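Long-range contact in carbohydrate deacetylase Agd3 (Neosartorya fumigata, PDB 6NWZ), which probably removes N-acetyl groups from the exopolysaccharide galactosaminogalactan, binds zinc and is required for Aspergillus fumigatus biofilm formation: residues A[640-654]-A[663-677]. Numbering follows the deposited sequence.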
loop_
_atom_site.group_PDB
_atom_site.type_symbol
_atom_site.label_atom_id
_atom_site.label_comp_id
_atom_site.label_asym_id
_atom_site.label_seq_id
_atom_site.Cartn_x
_atom_site.Cartn_y
_atom_site.Cartn_z
ATOM N N PRO A 640 -14.624 -10.514 -2.125
ATOM C CA PRO A 640 -14.614 -9.667 -3.322
ATOM C C PRO A 640 -14.464 -10.491 -4.591
ATOM O O PRO A 640 -13.733 -11.484 -4.631
ATOM C CB PRO A 640 -13.392 -8.767 -3.103
ATOM C CG PRO A 640 -12.476 -9.603 -2.272
ATOM C CD PRO A 640 -13.361 -10.425 -1.370
ATOM N N VAL A 641 -15.176 -10.072 -5.637
ATOM C CA VAL A 641 -15.102 -10.698 -6.953
ATOM C C VAL A 641 -15.004 -9.595 -7.995
ATOM O O VAL A 641 -15.856 -8.701 -8.037
ATOM C CB VAL A 641 -16.314 -11.607 -7.235
ATOM C CG1 VAL A 641 -16.147 -12.329 -8.569
ATOM C CG2 VAL A 641 -16.495 -12.610 -6.116
ATOM N N THR A 642 -13.971 -9.658 -8.827
ATOM C CA THR A 642 -13.709 -8.646 -9.841
ATOM C C THR A 642 -14.204 -9.134 -11.197
ATOM O O THR A 642 -13.840 -10.230 -11.640
ATOM C CB THR A 642 -12.214 -8.323 -9.895
ATOM O OG1 THR A 642 -11.808 -7.767 -8.637
ATOM C CG2 THR A 642 -11.905 -7.337 -11.013
ATOM N N PHE A 643 -15.038 -8.320 -11.849
ATOM C CA PHE A 643 -15.668 -8.664 -13.116
ATOM C C PHE A 643 -15.148 -7.777 -14.235
ATOM O O PHE A 643 -15.177 -6.546 -14.104
ATOM C CB PHE A 643 -17.192 -8.519 -13.018
ATOM C CG PHE A 643 -17.858 -9.612 -12.239
ATOM C CD1 PHE A 643 -18.015 -9.509 -10.868
ATOM C CD2 PHE A 643 -18.339 -10.740 -12.883
ATOM C CE1 PHE A 643 -18.635 -10.515 -10.151
ATOM C CE2 PHE A 643 -18.957 -11.749 -12.173
ATOM C CZ PHE A 643 -19.104 -11.637 -10.805
ATOM N N PRO A 644 -14.676 -8.357 -15.349
ATOM C CA PRO A 644 -14.318 -7.542 -16.517
ATOM C C PRO A 644 -15.522 -7.285 -17.412
ATOM O O PRO A 644 -15.512 -6.391 -18.264
ATOM C CB PRO A 644 -13.268 -8.403 -17.224
ATOM C CG PRO A 644 -13.714 -9.812 -16.925
ATOM C CD PRO A 644 -14.376 -9.786 -15.559
ATOM N N VAL A 645 -16.558 -8.098 -17.235
ATOM C CA VAL A 645 -17.838 -7.930 -17.907
ATOM C C VAL A 645 -18.915 -7.938 -16.837
ATOM O O VAL A 645 -18.859 -8.737 -15.895
ATOM C CB VAL A 645 -18.096 -9.036 -18.953
ATOM C CG1 VAL A 645 -19.473 -8.871 -19.562
ATOM C CG2 VAL A 645 -17.035 -8.998 -20.035
ATOM N N ALA A 646 -19.884 -7.042 -16.967
ATOM C CA ALA A 646 -20.915 -6.919 -15.951
ATOM C C ALA A 646 -21.727 -8.209 -15.866
ATOM O O ALA A 646 -22.131 -8.752 -16.904
ATOM C CB ALA A 646 -21.828 -5.737 -16.261
ATOM N N PRO A 647 -21.958 -8.745 -14.670
ATOM C CA PRO A 647 -22.862 -9.894 -14.534
ATOM C C PRO A 647 -24.305 -9.482 -14.785
ATOM O O PRO A 647 -24.649 -8.299 -14.825
ATOM C CB PRO A 647 -22.645 -10.348 -13.088
ATOM C CG PRO A 647 -22.146 -9.126 -12.380
ATOM C CD PRO A 647 -21.323 -8.382 -13.391
ATOM N N THR A 648 -25.165 -10.491 -14.959
ATOM C CA THR A 648 -26.568 -10.217 -15.256
ATOM C C THR A 648 -27.270 -9.517 -14.100
ATOM O O THR A 648 -28.226 -8.768 -14.322
ATOM C CB THR A 648 -27.306 -11.509 -15.601
ATOM O OG1 THR A 648 -27.021 -12.502 -14.608
ATOM C CG2 THR A 648 -26.886 -12.015 -16.975
ATOM N N SER A 649 -26.820 -9.749 -12.869
ATOM C CA SER A 649 -27.399 -9.080 -11.711
ATOM C C SER A 649 -26.409 -9.145 -10.560
ATOM O O SER A 649 -25.857 -10.213 -10.277
ATOM C CB SER A 649 -28.729 -9.722 -11.301
ATOM O OG SER A 649 -29.225 -9.141 -10.105
ATOM N N THR A 650 -26.196 -8.010 -9.895
ATOM C CA THR A 650 -25.344 -8.001 -8.714
ATOM C C THR A 650 -26.010 -8.651 -7.509
ATOM O O THR A 650 -25.382 -8.732 -6.447
ATOM C CB THR A 650 -24.931 -6.569 -8.378
ATOM O OG1 THR A 650 -26.099 -5.776 -8.139
ATOM C CG2 THR A 650 -24.144 -5.972 -9.532
ATOM N N GLN A 651 -27.260 -9.098 -7.656
ATOM C CA GLN A 651 -27.955 -9.909 -6.652
ATOM C C GLN A 651 -28.002 -9.216 -5.291
ATOM O O GLN A 651 -27.908 -9.861 -4.244
ATOM C CB GLN A 651 -27.324 -11.297 -6.535
ATOM C CG GLN A 651 -27.329 -12.081 -7.834
ATOM C CD GLN A 651 -26.715 -13.456 -7.685
ATOM O OE1 GLN A 651 -26.556 -13.959 -6.572
ATOM N NE2 GLN A 651 -26.364 -14.074 -8.808
ATOM N N GLY A 652 -28.155 -7.894 -5.307
ATOM C CA GLY A 652 -28.301 -7.146 -4.074
ATOM C C GLY A 652 -27.089 -7.136 -3.172
ATOM O O GLY A 652 -27.222 -6.847 -1.981
ATOM N N TYR A 653 -25.909 -7.449 -3.695
ATOM C CA TYR A 653 -24.685 -7.362 -2.914
ATOM C C TYR A 653 -24.054 -5.982 -3.084
ATOM O O TYR A 653 -24.414 -5.211 -3.977
ATOM C CB TYR A 653 -23.699 -8.454 -3.330
ATOM C CG TYR A 653 -24.169 -9.865 -3.055
ATOM C CD1 TYR A 653 -24.088 -10.408 -1.780
ATOM C CD2 TYR A 653 -24.681 -10.659 -4.073
ATOM C CE1 TYR A 653 -24.510 -11.700 -1.522
ATOM C CE2 TYR A 653 -25.107 -11.954 -3.824
ATOM C CZ TYR A 653 -25.019 -12.469 -2.548
ATOM O OH TYR A 653 -25.441 -13.754 -2.291
ATOM N N ALA A 654 -23.096 -5.674 -2.214
ATOM C CA ALA A 654 -22.410 -4.390 -2.287
ATOM C C ALA A 654 -21.412 -4.394 -3.439
ATOM O O ALA A 654 -20.609 -5.321 -3.575
ATOM C CB ALA A 654 -21.700 -4.092 -0.970
ATOM N N LEU A 663 -15.586 -3.933 -12.189
ATOM C CA LEU A 663 -16.644 -4.076 -11.198
ATOM C C LEU A 663 -16.205 -5.044 -10.106
ATOM O O LEU A 663 -15.867 -6.198 -10.391
ATOM C CB LEU A 663 -17.929 -4.567 -11.859
ATOM C CG LEU A 663 -19.075 -4.928 -10.914
ATOM C CD1 LEU A 663 -19.425 -3.756 -10.006
ATOM C CD2 LEU A 663 -20.281 -5.361 -11.718
ATOM N N THR A 664 -16.216 -4.578 -8.860
ATOM C CA THR A 664 -15.938 -5.414 -7.697
ATOM C C THR A 664 -17.251 -5.676 -6.969
ATOM O O THR A 664 -17.961 -4.733 -6.605
ATOM C CB THR A 664 -14.927 -4.748 -6.759
ATOM O OG1 THR A 664 -13.740 -4.410 -7.486
ATOM C CG2 THR A 664 -14.566 -5.680 -5.610
ATOM N N VAL A 665 -17.573 -6.950 -6.763
ATOM C CA VAL A 665 -18.794 -7.362 -6.077
ATOM C C VAL A 665 -18.390 -8.043 -4.776
ATOM O O VAL A 665 -17.638 -9.029 -4.789
ATOM C CB VAL A 665 -19.652 -8.291 -6.952
ATOM C CG1 VAL A 665 -20.878 -8.768 -6.189
ATOM C CG2 VAL A 665 -20.066 -7.582 -8.230
ATOM N N TRP A 666 -18.874 -7.512 -3.651
ATOM C CA TRP A 666 -18.602 -8.081 -2.332
ATOM C C TRP A 666 -19.690 -9.105 -2.029
ATOM O O TRP A 666 -20.806 -8.753 -1.641
ATOM C CB TRP A 666 -18.531 -6.983 -1.273
ATOM C CG TRP A 666 -17.368 -6.057 -1.495
ATOM C CD1 TRP A 666 -17.382 -4.869 -2.166
ATOM C CD2 TRP A 666 -16.011 -6.265 -1.077
ATOM N NE1 TRP A 666 -16.120 -4.317 -2.183
ATOM C CE2 TRP A 666 -15.262 -5.156 -1.521
ATOM C CE3 TRP A 666 -15.358 -7.278 -0.367
ATOM C CZ2 TRP A 666 -13.894 -5.031 -1.276
ATOM C CZ3 TRP A 666 -13.998 -7.151 -0.125
ATOM C CH2 TRP A 666 -13.282 -6.038 -0.578
ATOM N N VAL A 667 -19.357 -10.380 -2.213
ATOM C CA VAL A 667 -20.326 -11.467 -2.121
ATOM C C VAL A 667 -20.341 -12.010 -0.699
ATOM O O VAL A 667 -19.341 -12.558 -0.223
ATOM C CB VAL A 667 -20.003 -12.579 -3.128
ATOM C CG1 VAL A 667 -21.133 -13.596 -3.166
ATOM C CG2 VAL A 667 -19.757 -11.983 -4.501
ATOM N N GLN A 668 -21.483 -11.875 -0.028
ATOM C CA GLN A 668 -21.649 -12.352 1.341
ATOM C C GLN A 668 -22.123 -13.801 1.306
ATOM O O GLN A 668 -23.270 -14.080 0.942
ATOM C CB GLN A 668 -22.637 -11.468 2.100
ATOM C CG GLN A 668 -22.706 -11.758 3.592
ATOM C CD GLN A 668 -21.364 -11.589 4.279
ATOM O OE1 GLN A 668 -20.803 -10.493 4.315
ATOM N NE2 GLN A 668 -20.837 -12.681 4.823
ATOM N N LEU A 669 -21.241 -14.723 1.686
ATOM C CA LEU A 669 -21.581 -16.137 1.744
ATOM C C LEU A 669 -22.220 -16.463 3.087
ATOM O O LEU A 669 -21.766 -15.993 4.135
ATOM C CB LEU A 669 -20.342 -17.006 1.525
ATOM C CG LEU A 669 -19.632 -16.859 0.177
ATOM C CD1 LEU A 669 -18.523 -17.891 0.037
ATOM C CD2 LEU A 669 -20.623 -16.971 -0.971
ATOM N N SER A 670 -23.283 -17.278 3.047
ATOM C CA SER A 670 -24.055 -17.574 4.248
ATOM C C SER A 670 -24.406 -19.051 4.372
ATOM O O SER A 670 -25.321 -19.397 5.129
ATOM C CB SER A 670 -25.346 -16.753 4.279
ATOM O OG SER A 670 -25.072 -15.373 4.136
ATOM N N GLY A 671 -23.717 -19.929 3.651
ATOM C CA GLY A 671 -24.023 -21.345 3.708
ATOM C C GLY A 671 -24.134 -21.973 2.337
ATOM O O GLY A 671 -23.753 -23.131 2.143
ATOM N N SER A 672 -24.652 -21.215 1.378
ATOM C CA SER A 672 -24.790 -21.673 0.010
ATOM C C SER A 672 -23.835 -20.910 -0.902
ATOM O O SER A 672 -23.555 -19.730 -0.669
ATOM C CB SER A 672 -26.230 -21.493 -0.492
ATOM N N PRO A 673 -23.304 -21.558 -1.938
ATOM C CA PRO A 673 -22.410 -20.857 -2.865
ATOM C C PRO A 673 -23.200 -19.996 -3.839
ATOM O O PRO A 673 -24.279 -20.371 -4.302
ATOM C CB PRO A 673 -21.692 -22.001 -3.588
ATOM C CG PRO A 673 -22.689 -23.115 -3.577
ATOM C CD PRO A 673 -23.464 -22.981 -2.287
ATOM N N VAL A 674 -22.648 -18.828 -4.148
ATOM C CA VAL A 674 -23.308 -17.855 -5.008
ATOM C C VAL A 674 -22.746 -17.974 -6.415
ATOM O O VAL A 674 -21.540 -18.184 -6.599
ATOM C CB VAL A 674 -23.134 -16.427 -4.455
ATOM C CG1 VAL A 674 -23.926 -15.427 -5.290
ATOM C CG2 VAL A 674 -23.556 -16.375 -2.992
ATOM N N THR A 675 -23.622 -17.841 -7.413
ATOM C CA THR A 675 -23.249 -17.940 -8.818
ATOM C C THR A 675 -23.740 -16.714 -9.577
ATOM O O THR A 675 -24.877 -16.269 -9.390
ATOM C CB THR A 675 -23.815 -19.221 -9.450
ATOM O OG1 THR A 675 -23.158 -20.360 -8.881
ATOM C CG2 THR A 675 -23.605 -19.225 -10.955
ATOM N N PHE A 676 -22.874 -16.170 -10.430
ATOM C CA PHE A 676 -23.179 -15.010 -11.255
ATOM C C PHE A 676 -23.073 -15.387 -12.726
ATOM O O PHE A 676 -22.142 -16.088 -13.129
ATOM C CB PHE A 676 -22.226 -13.841 -10.953
ATOM C CG PHE A 676 -22.303 -13.343 -9.538
ATOM C CD1 PHE A 676 -21.526 -13.916 -8.545
ATOM C CD2 PHE A 676 -23.152 -12.300 -9.201
ATOM C CE1 PHE A 676 -21.598 -13.461 -7.242
ATOM C CE2 PHE A 676 -23.228 -11.840 -7.900
ATOM C CZ PHE A 676 -22.450 -12.421 -6.919
ATOM N N THR A 677 -24.026 -14.914 -13.522
ATOM C CA THR A 677 -24.040 -15.149 -14.959
ATOM C C THR A 677 -23.498 -13.925 -15.684
ATOM O O THR A 677 -23.992 -12.810 -15.486
ATOM C CB THR A 677 -25.455 -15.465 -15.444
ATOM O OG1 THR A 677 -25.831 -16.770 -14.992
ATOM C CG2 THR A 677 -25.524 -15.420 -16.961
#
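Phe643 turns the edge of its ring to the face of Phe676 in a T-shaped pair, the centroids 5.6 Å apart and the planes at 71°. The CZ corner of Phe643 does the touching, set against CB and CG of Phe676, while its CE1 flank lies along Val665 CG2. With CG anti to the carbonyl carbon in both phenylalanines (chi1 -74° and -62°), the two rings meet in the space between the 640-643/663-667 pair and strand 674-677. Pro647 CG sits over the centre of one face of the Phe643 ring, and Pro647 CD meets Leu663 CD2 at 3.6 Å. At the far rim of Phe676, CZ abuts Tyr653 CD2. Tyr653, in turn, receives Val667 CG1 over one face, and its OH lies beside the methyls of Val674.

The loop 644-653 is tied to strand 674-677 by polar groups. With its chain extended beyond CG, Gln651 reaches past the Phe676 ring, and NE2 donates to Thr675 O at 2.7 Å; this oxygen lies close to the Gln651 amide plane, whereas NE2 approaches tilted from the carbonyl plane. Thr677 O takes two donors from one residue, Thr648 N at 2.7 Å and, longer and from the side, Thr648 OG1 at 3.2 Å. Next to this grip Ser649 OG accepts from Gln651 N, forming an ST turn that leads into the type I' turn 650-653.

On the side of Thr642 and Thr664, Pro640 CB rests on the six-membered ring of Trp666, 3.7 Å from its centroid. Trp666 NE1 is hydrogen-bonded to Glu656 OE1. In the antiparallel pair 640-643/663-667, Val641 N donates to Val665 O and Val665 N to Val641 O, both at 2.8 Å. Strand 663-667 is the middle of a three-stranded antiparallel sheet, between 639-643 and 654-656. This sheet packs through Val641 and Phe643 on strand 622-629 and through Phe643 on Phe676 of the neighbouring strand 674-683, consistent with two packed beta layers in the C-terminal domain.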